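PDB 5JLV: synaptic vesicle glycoprotein 2C from Homo sapiens, which resides in synaptic vesicle membranes and, through its luminal domain, serves as a protein receptor for botulinum neurotoxin A. Local coordinates for residues C[35-43]-C[56-64]; C[72-82]-C[93-101]. All coordinates share one frame; numbering follows the deposited sequence.

Overall arrangement
Both contacts join successive turns of one four-sided beta-helix, in which each residue lies roughly beside the one twenty positions later. Contact 1 (35-43 with 56-64) closes before contact 2 (72-82 with 93-101) opens, and their centres are about 11 Å apart. They meet directly: S59 N to V78 O and F57 O to V78 N, each 2.8 Å, are probable hydrogen bonds that carry the sheet from 56-58 to 76-78, while F57 CB packs 3.3 Å from T80 OG1. A bound N-acetylglucosamine comes within about 4 Å of the D64 side chain in contact 1; the F82 side chain of contact 2 is about 12 Å from a bound N-acetylglucosamine.

Contact 1 of 2, residues C[35-43]-C[56-64]; sequences FTMENQIHT and KFKSVTFKD
M37 packs against two phenylalanines of the next turn: its SD sits at the edge of the F57 ring, 3.9 Å from CE1, and reaches F62 CZ at 4.2 Å, so one sulfur makes two Met-aromatic contacts. The chain runs straight until it folds at its last torsion (chi3 -58°), which brings the methyl CE to F57 CE1 as well. V60 crosses M37 at about a right angle, its CG2 3.4 Å from M37 O. Further along, H42 and F62 point the same way, H42 CD2 3.8 Å from F62 CE2, their planes 30° apart but slid so far that the rings barely overlap; F62 in turn meets the F82 ring of the following turn. The imidazole is tethered by NE2, which gives a 2.8 Å hydrogen bond to a lone pair of Q40 OE1 in its own strand. The outer face is more polar and exposed. Aliphatic parts of E38 and K58 lie together, but E38 OE1 and K58 NZ stay 5.0 Å apart; T43 OG1 lies 3.5 Å from K63 CE. At the end, T36 OG1 shares a water with K56 NZ, weakly on the lysine side. Backbone hydrogen bonds of a parallel ladder, such as H42 N to T61 O, stitch the strands, which turn corners together at N39 and S59, both left-handed helical. Stacked corners and inward phenylalanines are characteristic of the pentapeptide-repeat beta-helix.

Contact 2 of 2, residues C[72-82]-C[93-101]; sequences FEDVTSVNTYF and DNTDFEPYK
F97 is wedged between F72 and F82, and the tight apolar packing gathers round it. Its edge turns to the face of F72, with F97 CE2 3.6 Å from F72 CD2. F82 brings its edge over one face of F97, and T95 CB lies over the opposite face, toward its rim. V75 CG2 closes in on F97 CZ at 3.6 Å. Beside this cluster D96 grips S77: OD2 takes the backbone N and OD1 takes OG at 2.7 Å, both syn. Turned between backbone N and carbonyl carbon (chi1 55°), S77 OG also accepts from K101 NZ at 2.8 Å, so the hydroxyl relays between the two side chains, and the ammonium would probably favour a charged D96. The solvent side is looser: a water bridges V75 O and N94 O, and E73 OE2 and D93 OD2, like charges, are 3.5 Å apart and not bonded. The exception is N94 ND2, bonded to D74 OD1 at 2.8 Å with carboxylate and amide planes 82° apart. Ladder pairing survives at E73 and D93 (D93 N to F72 O, D74 N to D93 O); at the other end the 3-10 turn 99-101 offers K101 O to F82 N. Between them an ST turn at T95 and inverse gamma turn at F97 carry the chain past strand 76-78: an irregular loop along one side of a pentapeptide-repeat beta-helix, keeping a phenylalanine in its core.

Contact 1 of 2, residues C[35-43]-C[56-64]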
loop_
_atom_site.group_PDB
_atom_site.type_symbol
_atom_site.label_atom_id
_atom_site.label_comp_id
_atom_site.label_asym_id
_atom_site.label_seq_id
_atom_site.Cartn_x
_atom_site.Cartn_y
_atom_site.Cartn_z
ATOM N N PHE C 35 -23.536 -11.891 -27.347
ATOM C CA PHE C 35 -24.829 -11.835 -28.029
ATOM C C PHE C 35 -25.947 -11.630 -27.011
ATOM O O PHE C 35 -25.762 -11.898 -25.816
ATOM C CB PHE C 35 -25.081 -13.124 -28.834
ATOM C CG PHE C 35 -24.657 -14.387 -28.121
ATOM C CD1 PHE C 35 -23.378 -14.929 -28.328
ATOM C CD2 PHE C 35 -25.527 -15.044 -27.255
ATOM C CE1 PHE C 35 -22.982 -16.091 -27.677
ATOM C CE2 PHE C 35 -25.131 -16.210 -26.603
ATOM C CZ PHE C 35 -23.859 -16.732 -26.815
ATOM N N THR C 36 -27.099 -11.161 -27.485
ATOM C CA THR C 36 -28.256 -10.934 -26.617
ATOM C C THR C 36 -28.579 -12.186 -25.792
ATOM O O THR C 36 -28.580 -13.297 -26.314
ATOM C CB THR C 36 -29.499 -10.490 -27.430
ATOM O OG1 THR C 36 -29.214 -9.258 -28.110
ATOM C CG2 THR C 36 -30.720 -10.295 -26.522
ATOM N N MET C 37 -28.800 -11.990 -24.494
ATOM C CA MET C 37 -29.330 -13.037 -23.621
ATOM C C MET C 37 -30.716 -12.592 -23.135
ATOM O O MET C 37 -30.872 -11.500 -22.579
ATOM C CB MET C 37 -28.385 -13.286 -22.440
ATOM C CG MET C 37 -28.536 -14.656 -21.786
ATOM S SD MET C 37 -27.338 -14.970 -20.460
ATOM C CE MET C 37 -25.791 -14.765 -21.347
ATOM N N GLU C 38 -31.720 -13.436 -23.357
ATOM C CA GLU C 38 -33.104 -13.020 -23.217
ATOM C C GLU C 38 -33.993 -14.121 -22.635
ATOM O O GLU C 38 -33.913 -15.281 -23.046
ATOM C CB GLU C 38 -33.634 -12.566 -24.575
ATOM C CG GLU C 38 -34.888 -11.710 -24.523
ATOM C CD GLU C 38 -35.227 -11.083 -25.865
ATOM O OE1 GLU C 38 -34.508 -11.344 -26.857
ATOM O OE2 GLU C 38 -36.216 -10.325 -25.926
ATOM N N ASN C 39 -34.835 -13.737 -21.670
ATOM C CA ASN C 39 -35.854 -14.618 -21.075
ATOM C C ASN C 39 -35.304 -15.949 -20.583
ATOM O O ASN C 39 -35.697 -17.008 -21.068
ATOM C CB ASN C 39 -37.026 -14.840 -22.043
ATOM C CG ASN C 39 -37.744 -13.553 -22.391
ATOM O OD1 ASN C 39 -37.615 -13.043 -23.503
ATOM N ND2 ASN C 39 -38.498 -13.010 -21.434
ATOM N N GLN C 40 -34.385 -15.878 -19.622
ATOM C CA GLN C 40 -33.724 -17.062 -19.084
ATOM C C GLN C 40 -33.568 -16.952 -17.584
ATOM O O GLN C 40 -33.357 -15.857 -17.052
ATOM C CB GLN C 40 -32.332 -17.241 -19.703
ATOM C CG GLN C 40 -32.309 -17.538 -21.193
ATOM C CD GLN C 40 -30.910 -17.438 -21.772
ATOM O OE1 GLN C 40 -29.919 -17.520 -21.042
ATOM N NE2 GLN C 40 -30.821 -17.245 -23.081
ATOM N N ILE C 41 -33.646 -18.093 -16.907
ATOM C CA ILE C 41 -33.313 -18.177 -15.487
ATOM C C ILE C 41 -32.235 -19.242 -15.268
ATOM O O ILE C 41 -32.385 -20.382 -15.699
ATOM C CB ILE C 41 -34.549 -18.495 -14.621
ATOM C CG1 ILE C 41 -35.621 -17.405 -14.799
ATOM C CG2 ILE C 41 -34.150 -18.627 -13.153
ATOM C CD1 ILE C 41 -37.014 -17.830 -14.393
ATOM N N HIS C 42 -31.150 -18.858 -14.604
ATOM C CA HIS C 42 -30.034 -19.770 -14.341
ATOM C C HIS C 42 -29.835 -19.889 -12.845
ATOM O O HIS C 42 -29.694 -18.876 -12.157
ATOM C CB HIS C 42 -28.748 -19.243 -14.984
ATOM C CG HIS C 42 -28.856 -19.022 -16.460
ATOM N ND1 HIS C 42 -28.862 -20.057 -17.367
ATOM C CD2 HIS C 42 -28.942 -17.883 -17.187
ATOM C CE1 HIS C 42 -28.956 -19.568 -18.592
ATOM N NE2 HIS C 42 -29.004 -18.250 -18.510
ATOM N N THR C 43 -29.824 -21.117 -12.334
ATOM C CA THR C 43 -29.724 -21.341 -10.888
ATOM C C THR C 43 -28.577 -22.287 -10.531
ATOM O O THR C 43 -28.351 -23.271 -11.221
ATOM C CB THR C 43 -31.050 -21.890 -10.319
ATOM O OG1 THR C 43 -32.113 -20.995 -10.658
ATOM C CG2 THR C 43 -30.985 -22.031 -8.790
ATOM N N LYS C 56 -26.411 -7.731 -24.294
ATOM C CA LYS C 56 -27.656 -7.177 -23.775
ATOM C C LYS C 56 -28.437 -8.259 -23.026
ATOM O O LYS C 56 -28.849 -9.262 -23.617
ATOM C CB LYS C 56 -28.502 -6.568 -24.900
ATOM C CG LYS C 56 -27.844 -5.380 -25.592
ATOM C CD LYS C 56 -28.795 -4.668 -26.544
ATOM C CE LYS C 56 -28.884 -5.385 -27.876
ATOM N NZ LYS C 56 -29.580 -4.551 -28.893
ATOM N N PHE C 57 -28.608 -8.060 -21.719
ATOM C CA PHE C 57 -29.455 -8.923 -20.894
ATOM C C PHE C 57 -30.880 -8.380 -20.869
ATOM O O PHE C 57 -31.100 -7.191 -20.613
ATOM C CB PHE C 57 -28.925 -9.001 -19.465
ATOM C CG PHE C 57 -27.554 -9.600 -19.352
ATOM C CD1 PHE C 57 -27.384 -10.979 -19.309
ATOM C CD2 PHE C 57 -26.424 -8.777 -19.262
ATOM C CE1 PHE C 57 -26.110 -11.535 -19.189
ATOM C CE2 PHE C 57 -25.155 -9.328 -19.148
ATOM C CZ PHE C 57 -25.000 -10.705 -19.107
ATOM N N LYS C 58 -31.852 -9.246 -21.139
ATOM C CA LYS C 58 -33.253 -8.830 -21.154
ATOM C C LYS C 58 -34.080 -9.879 -20.427
ATOM O O LYS C 58 -34.209 -11.017 -20.908
ATOM C CB LYS C 58 -33.758 -8.656 -22.595
ATOM C CG LYS C 58 -32.956 -7.686 -23.455
ATOM C CD LYS C 58 -33.438 -7.692 -24.906
ATOM C CE LYS C 58 -32.531 -6.823 -25.772
ATOM N NZ LYS C 58 -33.107 -6.526 -27.106
ATOM N N SER C 59 -34.629 -9.501 -19.271
ATOM C CA SER C 59 -35.399 -10.430 -18.430
ATOM C C SER C 59 -34.591 -11.705 -18.173
ATOM O O SER C 59 -35.012 -12.811 -18.507
ATOM C CB SER C 59 -36.760 -10.763 -19.068
ATOM O OG SER C 59 -37.392 -9.596 -19.560
ATOM N N VAL C 60 -33.407 -11.522 -17.610
ATOM C CA VAL C 60 -32.536 -12.623 -17.257
ATOM C C VAL C 60 -32.351 -12.574 -15.757
ATOM O O VAL C 60 -32.056 -11.514 -15.204
ATOM C CB VAL C 60 -31.160 -12.508 -17.962
ATOM C CG1 VAL C 60 -30.161 -13.519 -17.391
ATOM C CG2 VAL C 60 -31.306 -12.703 -19.467
ATOM N N THR C 61 -32.563 -13.709 -15.095
ATOM C CA THR C 61 -32.201 -13.840 -13.691
ATOM C C THR C 61 -31.140 -14.923 -13.487
ATOM O O THR C 61 -31.276 -16.040 -13.988
ATOM C CB THR C 61 -33.427 -14.126 -12.805
ATOM O OG1 THR C 61 -34.318 -13.009 -12.873
ATOM C CG2 THR C 61 -33.010 -14.332 -11.354
ATOM N N PHE C 62 -30.075 -14.557 -12.780
ATOM C CA PHE C 62 -29.143 -15.514 -12.210
ATOM C C PHE C 62 -29.475 -15.646 -10.730
ATOM O O PHE C 62 -29.636 -14.642 -10.040
ATOM C CB PHE C 62 -27.701 -15.009 -12.358
ATOM C CG PHE C 62 -27.200 -14.990 -13.771
ATOM C CD1 PHE C 62 -27.356 -13.860 -14.565
ATOM C CD2 PHE C 62 -26.533 -16.091 -14.302
ATOM C CE1 PHE C 62 -26.883 -13.837 -15.866
ATOM C CE2 PHE C 62 -26.056 -16.073 -15.606
ATOM C CZ PHE C 62 -26.238 -14.943 -16.391
ATOM N N LYS C 63 -29.566 -16.868 -10.238
ATOM C CA LYS C 63 -29.891 -17.091 -8.838
ATOM C C LYS C 63 -28.976 -18.152 -8.231
ATOM O O LYS C 63 -28.687 -19.168 -8.873
ATOM C CB LYS C 63 -31.374 -17.460 -8.704
ATOM C CG LYS C 63 -31.817 -17.953 -7.341
ATOM C CD LYS C 63 -33.333 -18.189 -7.307
ATOM C CE LYS C 63 -33.862 -18.698 -8.647
ATOM N NZ LYS C 63 -35.161 -19.413 -8.526
ATOM N N ASP C 64 -28.501 -17.898 -7.006
ATOM C CA ASP C 64 -27.621 -18.829 -6.266
ATOM C C ASP C 64 -26.384 -19.217 -7.077
ATOM O O ASP C 64 -25.996 -20.374 -7.106
ATOM C CB ASP C 64 -28.374 -20.105 -5.830
ATOM C CG ASP C 64 -29.621 -19.812 -5.019
ATOM O OD1 ASP C 64 -29.646 -18.818 -4.271
ATOM O OD2 ASP C 64 -30.586 -20.594 -5.124
HETATM O O HOH W 1 -30.265 -7.593 -30.016
#

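Contact 2 of 2, residues C[72-82]-C[93-101]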
loop_
_atom_site.group_PDB
_atom_site.type_symbol
_atom_site.label_atom_id
_atom_site.label_comp_id
_atom_site.label_asym_id
_atom_site.label_seq_id
_atom_site.Cartn_x
_atom_site.Cartn_y
_atom_site.Cartn_z
ATOM N N PHE C 72 -17.445 -8.505 -17.053
ATOM C CA PHE C 72 -18.622 -7.937 -17.705
ATOM C C PHE C 72 -18.191 -6.622 -18.328
ATOM O O PHE C 72 -17.734 -5.714 -17.620
ATOM C CB PHE C 72 -19.746 -7.698 -16.694
ATOM C CG PHE C 72 -20.369 -8.967 -16.146
ATOM C CD1 PHE C 72 -19.773 -9.660 -15.080
ATOM C CD2 PHE C 72 -21.561 -9.458 -16.672
ATOM C CE1 PHE C 72 -20.358 -10.818 -14.567
ATOM C CE2 PHE C 72 -22.146 -10.618 -16.159
ATOM C CZ PHE C 72 -21.545 -11.296 -15.110
ATOM N N GLU C 73 -18.296 -6.525 -19.654
ATOM C CA GLU C 73 -17.752 -5.376 -20.371
ATOM C C GLU C 73 -18.702 -4.860 -21.444
ATOM O O GLU C 73 -19.133 -5.620 -22.319
ATOM C CB GLU C 73 -16.408 -5.737 -20.993
ATOM C CG GLU C 73 -15.718 -4.596 -21.694
ATOM C CD GLU C 73 -14.317 -4.965 -22.117
ATOM O OE1 GLU C 73 -14.129 -5.314 -23.300
ATOM O OE2 GLU C 73 -13.409 -4.929 -21.261
ATOM N N ASP C 74 -19.017 -3.564 -21.367
ATOM C CA ASP C 74 -19.951 -2.909 -22.297
ATOM C C ASP C 74 -21.287 -3.644 -22.370
ATOM O O ASP C 74 -21.787 -3.933 -23.460
ATOM C CB ASP C 74 -19.338 -2.761 -23.704
ATOM C CG ASP C 74 -18.231 -1.715 -23.755
ATOM O OD1 ASP C 74 -18.336 -0.695 -23.040
ATOM O OD2 ASP C 74 -17.260 -1.906 -24.525
ATOM N N VAL C 75 -21.855 -3.953 -21.207
ATOM C CA VAL C 75 -23.135 -4.643 -21.153
ATOM C C VAL C 75 -24.263 -3.707 -20.721
ATOM O O VAL C 75 -24.053 -2.775 -19.920
ATOM C CB VAL C 75 -23.099 -5.940 -20.290
ATOM C CG1 VAL C 75 -21.792 -6.704 -20.492
ATOM C CG2 VAL C 75 -23.322 -5.647 -18.826
ATOM N N THR C 76 -25.442 -3.921 -21.303
ATOM C CA THR C 76 -26.663 -3.279 -20.832
ATOM C C THR C 76 -27.637 -4.356 -20.374
ATOM O O THR C 76 -27.501 -5.521 -20.761
ATOM C CB THR C 76 -27.323 -2.408 -21.912
ATOM O OG1 THR C 76 -27.604 -3.210 -23.062
ATOM C CG2 THR C 76 -26.413 -1.250 -22.299
ATOM N N SER C 77 -28.607 -3.970 -19.548
ATOM C CA SER C 77 -29.532 -4.931 -18.944
ATOM C C SER C 77 -30.896 -4.324 -18.601
ATOM O O SER C 77 -30.986 -3.233 -18.037
ATOM C CB SER C 77 -28.908 -5.579 -17.706
ATOM O OG SER C 77 -28.486 -4.605 -16.763
ATOM N N VAL C 78 -31.954 -5.043 -18.959
ATOM C CA VAL C 78 -33.319 -4.644 -18.640
ATOM C C VAL C 78 -34.007 -5.821 -17.916
ATOM O O VAL C 78 -33.871 -6.997 -18.327
ATOM C CB VAL C 78 -34.096 -4.220 -19.915
ATOM C CG1 VAL C 78 -35.477 -3.667 -19.566
ATOM C CG2 VAL C 78 -33.300 -3.178 -20.700
ATOM N N ASN C 79 -34.692 -5.511 -16.819
ATOM C CA ASN C 79 -35.397 -6.522 -16.034
ATOM C C ASN C 79 -34.453 -7.696 -15.727
ATOM O O ASN C 79 -34.821 -8.877 -15.837
ATOM C CB ASN C 79 -36.685 -6.983 -16.759
ATOM C CG ASN C 79 -37.572 -7.865 -15.889
ATOM O OD1 ASN C 79 -37.687 -7.664 -14.676
ATOM N ND2 ASN C 79 -38.199 -8.865 -16.512
ATOM N N THR C 80 -33.227 -7.344 -15.352
ATOM C CA THR C 80 -32.186 -8.320 -15.100
ATOM C C THR C 80 -31.750 -8.277 -13.636
ATOM O O THR C 80 -31.489 -7.206 -13.083
ATOM C CB THR C 80 -30.996 -8.109 -16.051
ATOM O OG1 THR C 80 -31.426 -8.346 -17.408
ATOM C CG2 THR C 80 -29.863 -9.052 -15.712
ATOM N N TYR C 81 -31.689 -9.447 -13.012
ATOM C CA TYR C 81 -31.330 -9.534 -11.598
ATOM C C TYR C 81 -30.348 -10.660 -11.308
ATOM O O TYR C 81 -30.446 -11.754 -11.871
ATOM C CB TYR C 81 -32.559 -9.786 -10.759
ATOM C CG TYR C 81 -33.545 -8.647 -10.654
ATOM C CD1 TYR C 81 -33.363 -7.631 -9.715
ATOM C CD2 TYR C 81 -34.701 -8.631 -11.430
ATOM C CE1 TYR C 81 -34.291 -6.606 -9.580
ATOM C CE2 TYR C 81 -35.628 -7.616 -11.304
ATOM C CZ TYR C 81 -35.419 -6.606 -10.377
ATOM O OH TYR C 81 -36.350 -5.600 -10.228
ATOM N N PHE C 82 -29.431 -10.378 -10.390
ATOM C CA PHE C 82 -28.589 -11.378 -9.771
ATOM C C PHE C 82 -29.047 -11.531 -8.330
ATOM O O PHE C 82 -28.872 -10.615 -7.528
ATOM C CB PHE C 82 -27.132 -10.915 -9.808
ATOM C CG PHE C 82 -26.604 -10.687 -11.191
ATOM C CD1 PHE C 82 -26.761 -9.449 -11.818
ATOM C CD2 PHE C 82 -25.920 -11.693 -11.860
ATOM C CE1 PHE C 82 -26.268 -9.238 -13.103
ATOM C CE2 PHE C 82 -25.414 -11.484 -13.144
ATOM C CZ PHE C 82 -25.598 -10.264 -13.765
ATOM N N ASP C 93 -16.818 -3.552 -16.198
ATOM C CA ASP C 93 -16.217 -2.481 -16.989
ATOM C C ASP C 93 -17.243 -1.879 -17.946
ATOM O O ASP C 93 -17.650 -2.511 -18.930
ATOM C CB ASP C 93 -15.003 -3.018 -17.763
ATOM C CG ASP C 93 -14.214 -1.922 -18.467
ATOM O OD1 ASP C 93 -14.640 -0.750 -18.444
ATOM O OD2 ASP C 93 -13.163 -2.239 -19.066
ATOM N N ASN C 94 -17.667 -0.655 -17.648
ATOM C CA ASN C 94 -18.681 0.019 -18.449
ATOM C C ASN C 94 -19.975 -0.812 -18.617
ATOM O O ASN C 94 -20.484 -0.992 -19.738
ATOM C CB ASN C 94 -18.107 0.444 -19.808
ATOM C CG ASN C 94 -18.822 1.643 -20.381
ATOM O OD1 ASN C 94 -19.261 2.530 -19.638
ATOM N ND2 ASN C 94 -18.944 1.689 -21.710
ATOM N N THR C 95 -20.488 -1.320 -17.495
ATOM C CA THR C 95 -21.809 -1.934 -17.453
ATOM C C THR C 95 -22.844 -0.914 -16.980
ATOM O O THR C 95 -22.488 0.184 -16.523
ATOM C CB THR C 95 -21.851 -3.158 -16.517
ATOM O OG1 THR C 95 -21.888 -2.726 -15.146
ATOM C CG2 THR C 95 -20.641 -4.064 -16.745
ATOM N N ASP C 96 -24.122 -1.263 -17.092
ATOM C CA ASP C 96 -25.160 -0.455 -16.476
ATOM C C ASP C 96 -25.601 -1.082 -15.140
ATOM O O ASP C 96 -26.717 -0.845 -14.670
ATOM C CB ASP C 96 -26.343 -0.246 -17.438
ATOM C CG ASP C 96 -27.104 -1.542 -17.752
ATOM O OD1 ASP C 96 -26.746 -2.617 -17.217
ATOM O OD2 ASP C 96 -28.073 -1.470 -18.533
ATOM N N PHE C 97 -24.713 -1.868 -14.527
ATOM C CA PHE C 97 -25.065 -2.606 -13.292
ATOM C C PHE C 97 -25.114 -1.718 -12.045
ATOM O O PHE C 97 -24.176 -1.696 -11.253
ATOM C CB PHE C 97 -24.120 -3.795 -13.035
ATOM C CG PHE C 97 -24.268 -4.937 -14.018
ATOM C CD1 PHE C 97 -25.290 -4.958 -14.959
ATOM C CD2 PHE C 97 -23.391 -6.021 -13.966
ATOM C CE1 PHE C 97 -25.421 -6.025 -15.842
ATOM C CE2 PHE C 97 -23.519 -7.086 -14.851
ATOM C CZ PHE C 97 -24.530 -7.087 -15.782
ATOM N N GLU C 98 -26.220 -1.015 -11.869
ATOM C CA GLU C 98 -26.491 -0.275 -10.641
ATOM C C GLU C 98 -26.778 -1.230 -9.471
ATOM O O GLU C 98 -27.032 -2.425 -9.698
ATOM C CB GLU C 98 -27.681 0.658 -10.860
ATOM C CG GLU C 98 -27.511 1.629 -12.006
ATOM C CD GLU C 98 -26.426 2.650 -11.754
ATOM O OE1 GLU C 98 -26.052 2.866 -10.576
ATOM O OE2 GLU C 98 -25.946 3.248 -12.743
ATOM N N PRO C 99 -26.752 -0.711 -8.215
ATOM C CA PRO C 99 -27.044 -1.543 -7.045
ATOM C C PRO C 99 -28.343 -2.374 -7.152
ATOM O O PRO C 99 -28.378 -3.491 -6.657
ATOM C CB PRO C 99 -27.144 -0.520 -5.902
ATOM C CG PRO C 99 -26.202 0.553 -6.307
ATOM C CD PRO C 99 -26.317 0.647 -7.814
ATOM N N TYR C 100 -29.388 -1.831 -7.787
ATOM C CA TYR C 100 -30.683 -2.535 -7.875
ATOM C C TYR C 100 -30.695 -3.787 -8.791
ATOM O O TYR C 100 -31.666 -4.524 -8.808
ATOM C CB TYR C 100 -31.836 -1.576 -8.250
ATOM C CG TYR C 100 -31.634 -0.813 -9.551
ATOM C CD1 TYR C 100 -31.228 0.518 -9.534
ATOM C CD2 TYR C 100 -31.859 -1.424 -10.805
ATOM C CE1 TYR C 100 -31.035 1.224 -10.713
ATOM C CE2 TYR C 100 -31.666 -0.722 -11.994
ATOM C CZ TYR C 100 -31.248 0.598 -11.937
ATOM O OH TYR C 100 -31.053 1.321 -13.087
ATOM N N LYS C 101 -29.618 -4.016 -9.542
ATOM C CA LYS C 101 -29.458 -5.265 -10.315
ATOM C C LYS C 101 -29.178 -6.478 -9.426
ATOM O O LYS C 101 -29.273 -7.626 -9.864
ATOM C CB LYS C 101 -28.324 -5.124 -11.322
ATOM C CG LYS C 101 -28.446 -3.918 -12.239
ATOM C CD LYS C 101 -29.388 -4.182 -13.388
ATOM C CE LYS C 101 -29.641 -2.894 -14.140
ATOM N NZ LYS C 101 -30.415 -3.116 -15.380
HETATM O O HOH W 2 -23.067 -0.431 -20.848
HETATM O O HOH W 3 -32.824 -4.982 -11.825
#